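Local coordinates for protein peroxide stress regulator PerR, FUR family (Streptococcus pyogenes, PDB 4LMY) that probably acts as a zinc-containing, DNA-binding transcription regulator of the FUR family that governs the response to peroxide stress, at residues 15-20 with 25-30. Sequence-based numbering, arbitrary orientation.
With ZN (zinc ion), chain E.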
ATOM      1  N   ASN B  15      -7.970  14.390  -2.949  1.00 21.50           N
ATOM      2  CA  ASN B  15      -6.689  15.084  -2.925  1.00 20.36           C
ATOM      3  C   ASN B  15      -6.524  16.014  -4.118  1.00 22.54           C
ATOM      4  O   ASN B  15      -6.096  17.156  -3.963  1.00 23.88           O
ATOM      5  CB  ASN B  15      -5.518  14.104  -2.866  1.00 21.51           C
ATOM      6  CG  ASN B  15      -4.178  14.805  -2.954  1.00 24.36           C
ATOM      7  OD1 ASN B  15      -3.524  14.794  -3.996  1.00 28.05           O
ATOM      8  ND2 ASN B  15      -3.772  15.437  -1.862  1.00 19.70           N
ATOM      9  N   VAL B  16      -6.861  15.518  -5.305  1.00 22.41           N
ATOM     10  CA  VAL B  16      -6.768  16.329  -6.516  1.00 22.19           C
ATOM     11  C   VAL B  16      -7.602  17.596  -6.370  1.00 23.84           C
ATOM     12  O   VAL B  16      -7.125  18.700  -6.641  1.00 25.60           O
ATOM     13  CB  VAL B  16      -7.228  15.554  -7.762  1.00 23.79           C
ATOM     14  CG1 VAL B  16      -7.241  16.469  -8.977  1.00 25.65           C
ATOM     15  CG2 VAL B  16      -6.321  14.369  -8.003  1.00 22.21           C
ATOM     16  N   LEU B  17      -8.842  17.431  -5.918  1.00 22.68           N
ATOM     17  CA  LEU B  17      -9.756  18.553  -5.755  1.00 26.46           C
ATOM     18  C   LEU B  17      -9.219  19.565  -4.749  1.00 26.69           C
ATOM     19  O   LEU B  17      -9.305  20.772  -4.970  1.00 29.12           O
ATOM     20  CB  LEU B  17     -11.144  18.070  -5.331  1.00 25.94           C
ATOM     21  CG  LEU B  17     -11.886  17.177  -6.327  1.00 28.94           C
ATOM     22  CD1 LEU B  17     -13.357  17.045  -5.941  1.00 26.48           C
ATOM     23  CD2 LEU B  17     -11.739  17.710  -7.745  1.00 33.57           C
ATOM     24  N   GLU B  18      -8.657  19.071  -3.649  1.00 24.12           N
ATOM     25  CA  GLU B  18      -8.081  19.950  -2.635  1.00 27.23           C
ATOM     26  C   GLU B  18      -6.926  20.777  -3.196  1.00 25.89           C
ATOM     27  O   GLU B  18      -6.862  21.986  -2.981  1.00 31.87           O
ATOM     28  CB  GLU B  18      -7.622  19.148  -1.412  1.00 29.96           C
ATOM     29  CG  GLU B  18      -6.951  19.984  -0.327  1.00 33.08           C
ATOM     30  CD  GLU B  18      -7.895  20.982   0.329  1.00 44.35           C
ATOM     31  OE1 GLU B  18      -7.399  21.949   0.947  1.00 46.81           O
ATOM     32  OE2 GLU B  18      -9.128  20.799   0.239  1.00 41.03           O
ATOM     33  N   HIS B  19      -6.027  20.122  -3.923  1.00 25.52           N
ATOM     34  CA  HIS B  19      -4.904  20.803  -4.561  1.00 24.67           C
ATOM     35  C   HIS B  19      -5.385  21.845  -5.568  1.00 27.90           C
ATOM     36  O   HIS B  19      -4.856  22.955  -5.626  1.00 29.81           O
ATOM     37  CB  HIS B  19      -3.982  19.801  -5.257  1.00 24.28           C
ATOM     38  CG  HIS B  19      -3.042  19.091  -4.331  1.00 26.10           C
ATOM     39  ND1 HIS B  19      -1.706  19.418  -4.236  1.00 31.14           N
ATOM     40  CD2 HIS B  19      -3.242  18.071  -3.465  1.00 25.23           C
ATOM     41  CE1 HIS B  19      -1.125  18.631  -3.349  1.00 31.24           C
ATOM     42  NE2 HIS B  19      -2.033  17.803  -2.867  1.00 22.19           N
ATOM     43  N   LEU B  20      -6.388  21.480  -6.362  1.00 25.66           N
ATOM     44  CA  LEU B  20      -6.932  22.392  -7.367  1.00 31.73           C
ATOM     45  C   LEU B  20      -7.633  23.595  -6.733  1.00 36.83           C
ATOM     46  O   LEU B  20      -7.496  24.719  -7.216  1.00 37.10           O
ATOM     47  CB  LEU B  20      -7.882  21.660  -8.320  1.00 28.58           C
ATOM     48  CG  LEU B  20      -7.252  20.619  -9.248  1.00 27.62           C
ATOM     49  CD1 LEU B  20      -8.272  20.117 -10.261  1.00 29.31           C
ATOM     50  CD2 LEU B  20      -6.020  21.174  -9.942  1.00 33.43           C
ATOM     51  N   ILE B  25      -8.441  26.802  -9.039  1.00 34.98           N
ATOM     52  CA  ILE B  25      -8.830  26.273 -10.339  1.00 36.72           C
ATOM     53  C   ILE B  25     -10.263  25.757 -10.263  1.00 36.15           C
ATOM     54  O   ILE B  25     -10.585  24.936  -9.404  1.00 37.49           O
ATOM     55  CB  ILE B  25      -7.885  25.147 -10.788  1.00 37.15           C
ATOM     56  CG1 ILE B  25      -6.450  25.673 -10.887  1.00 36.48           C
ATOM     57  CG2 ILE B  25      -8.343  24.561 -12.116  1.00 36.81           C
ATOM     58  CD1 ILE B  25      -5.428  24.605 -11.188  1.00 43.06           C
ATOM     59  N   ARG B  26     -11.120  26.251 -11.153  1.00 31.79           N
ATOM     60  CA  ARG B  26     -12.538  25.898 -11.138  1.00 31.35           C
ATOM     61  C   ARG B  26     -12.746  24.399 -11.301  1.00 30.60           C
ATOM     62  O   ARG B  26     -12.121  23.759 -12.146  1.00 36.99           O
ATOM     63  CB  ARG B  26     -13.304  26.654 -12.228  1.00 33.84           C
ATOM     64  CG  ARG B  26     -14.783  26.292 -12.318  1.00 38.85           C
ATOM     65  CD  ARG B  26     -15.505  27.135 -13.361  1.00 37.10           C
ATOM     66  NE  ARG B  26     -16.912  26.763 -13.494  1.00 33.81           N
ATOM     67  CZ  ARG B  26     -17.904  27.318 -12.803  1.00 33.90           C
ATOM     68  NH1 ARG B  26     -17.648  28.279 -11.926  1.00 34.29           N
ATOM     69  NH2 ARG B  26     -19.153  26.916 -12.991  1.00 33.77           N
ATOM     70  N   ILE B  27     -13.625  23.845 -10.475  1.00 30.35           N
ATOM     71  CA  ILE B  27     -13.927  22.425 -10.532  1.00 27.73           C
ATOM     72  C   ILE B  27     -15.276  22.201 -11.206  1.00 28.54           C
ATOM     73  O   ILE B  27     -16.325  22.231 -10.564  1.00 32.04           O
ATOM     74  CB  ILE B  27     -13.897  21.797  -9.127  1.00 28.46           C
ATOM     75  CG1 ILE B  27     -12.516  21.999  -8.501  1.00 33.83           C
ATOM     76  CG2 ILE B  27     -14.229  20.320  -9.188  1.00 33.55           C
ATOM     77  CD1 ILE B  27     -12.414  21.516  -7.079  1.00 41.30           C
ATOM     78  N   THR B  28     -15.235  22.000 -12.518  1.00 22.11           N
ATOM     79  CA  THR B  28     -16.434  21.729 -13.295  1.00 23.65           C
ATOM     80  C   THR B  28     -16.820  20.262 -13.142  1.00 22.20           C
ATOM     81  O   THR B  28     -16.024  19.449 -12.672  1.00 23.61           O
ATOM     82  CB  THR B  28     -16.204  22.016 -14.786  1.00 24.41           C
ATOM     83  OG1 THR B  28     -15.229  21.101 -15.302  1.00 26.18           O
ATOM     84  CG2 THR B  28     -15.709  23.447 -14.990  1.00 24.86           C
ATOM     85  N   GLU B  29     -18.042  19.925 -13.541  1.00 25.42           N
ATOM     86  CA  GLU B  29     -18.501  18.542 -13.504  1.00 23.37           C
ATOM     87  C   GLU B  29     -17.696  17.680 -14.475  1.00 25.02           C
ATOM     88  O   GLU B  29     -17.435  16.502 -14.212  1.00 25.55           O
ATOM     89  CB  GLU B  29     -19.997  18.462 -13.824  1.00 25.82           C
ATOM     90  CG  GLU B  29     -20.880  19.144 -12.790  1.00 29.60           C
ATOM     91  CD  GLU B  29     -20.740  18.524 -11.412  1.00 30.14           C
ATOM     92  OE1 GLU B  29     -20.769  17.280 -11.315  1.00 31.24           O
ATOM     93  OE2 GLU B  29     -20.590  19.279 -10.430  1.00 31.77           O
ATOM     94  N   THR B  30     -17.301  18.279 -15.593  1.00 24.42           N
ATOM     95  CA  THR B  30     -16.488  17.592 -16.588  1.00 23.22           C
ATOM     96  C   THR B  30     -15.103  17.291 -16.022  1.00 22.45           C
ATOM     97  O   THR B  30     -14.556  16.207 -16.230  1.00 24.86           O
ATOM     98  CB  THR B  30     -16.354  18.436 -17.873  1.00 28.13           C
ATOM     99  OG1 THR B  30     -17.616  18.472 -18.551  1.00 32.86           O
ATOM    100  CG2 THR B  30     -15.313  17.839 -18.799  1.00 30.70           C
TER
HETATM  101 ZN    ZN E 201      -1.839  16.334  -1.295  1.00 27.31          ZN
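L20 and I25 meet twice, once through the backbone and once through their branch ends. The amide N of I25 donates to O of L20 over 2.9 Å, and the bond is nearly straight at the hydrogen (170°), although the donor sits tilted out of the carbonyl plane. The backbone at I25 also sets its CB 3.6 Å from L20 O. From there CG1, beside its own backbone N (chi1 -60°), and an extended chi2 (174°) carry CD1 to L20 CD2, 3.7 Å away. This is the tight end.

One turn back along the helix the fit is van der Waals contact, mostly between methyls. CD2 of L17 lies against both CG2 and CD1 of I27, each 3.9 Å away, the two side chains slanting across one another, while I27 CD1 also rests on the L17 carbonyl oxygen. L17 and L20 are buried and I25 and I27 partly exposed; the open side is the loop's, where CB of R26 points away from the helix and R26 and E29 are exposed. T28 N-caps helix 29-40, its OG1 accepting from the amide of R31.

The far side of helix 12-22 is given to metal. H19 NE2 binds zinc at 2.2 Å, with H4, H6, H97 and H99. N15 is modelled with ND2 equally close; carboxamides normally bind through oxygen, so its ends may be exchanged.

The contact packs the first helix against the lead-in to the next, probably within a winged-helix DNA-binding domain, as in other FUR regulators: I35 of helix 29-40 packs on V16 and L17, V72 of helix 63-75 touches L20 and I25, and strand 98-104 supplies H99.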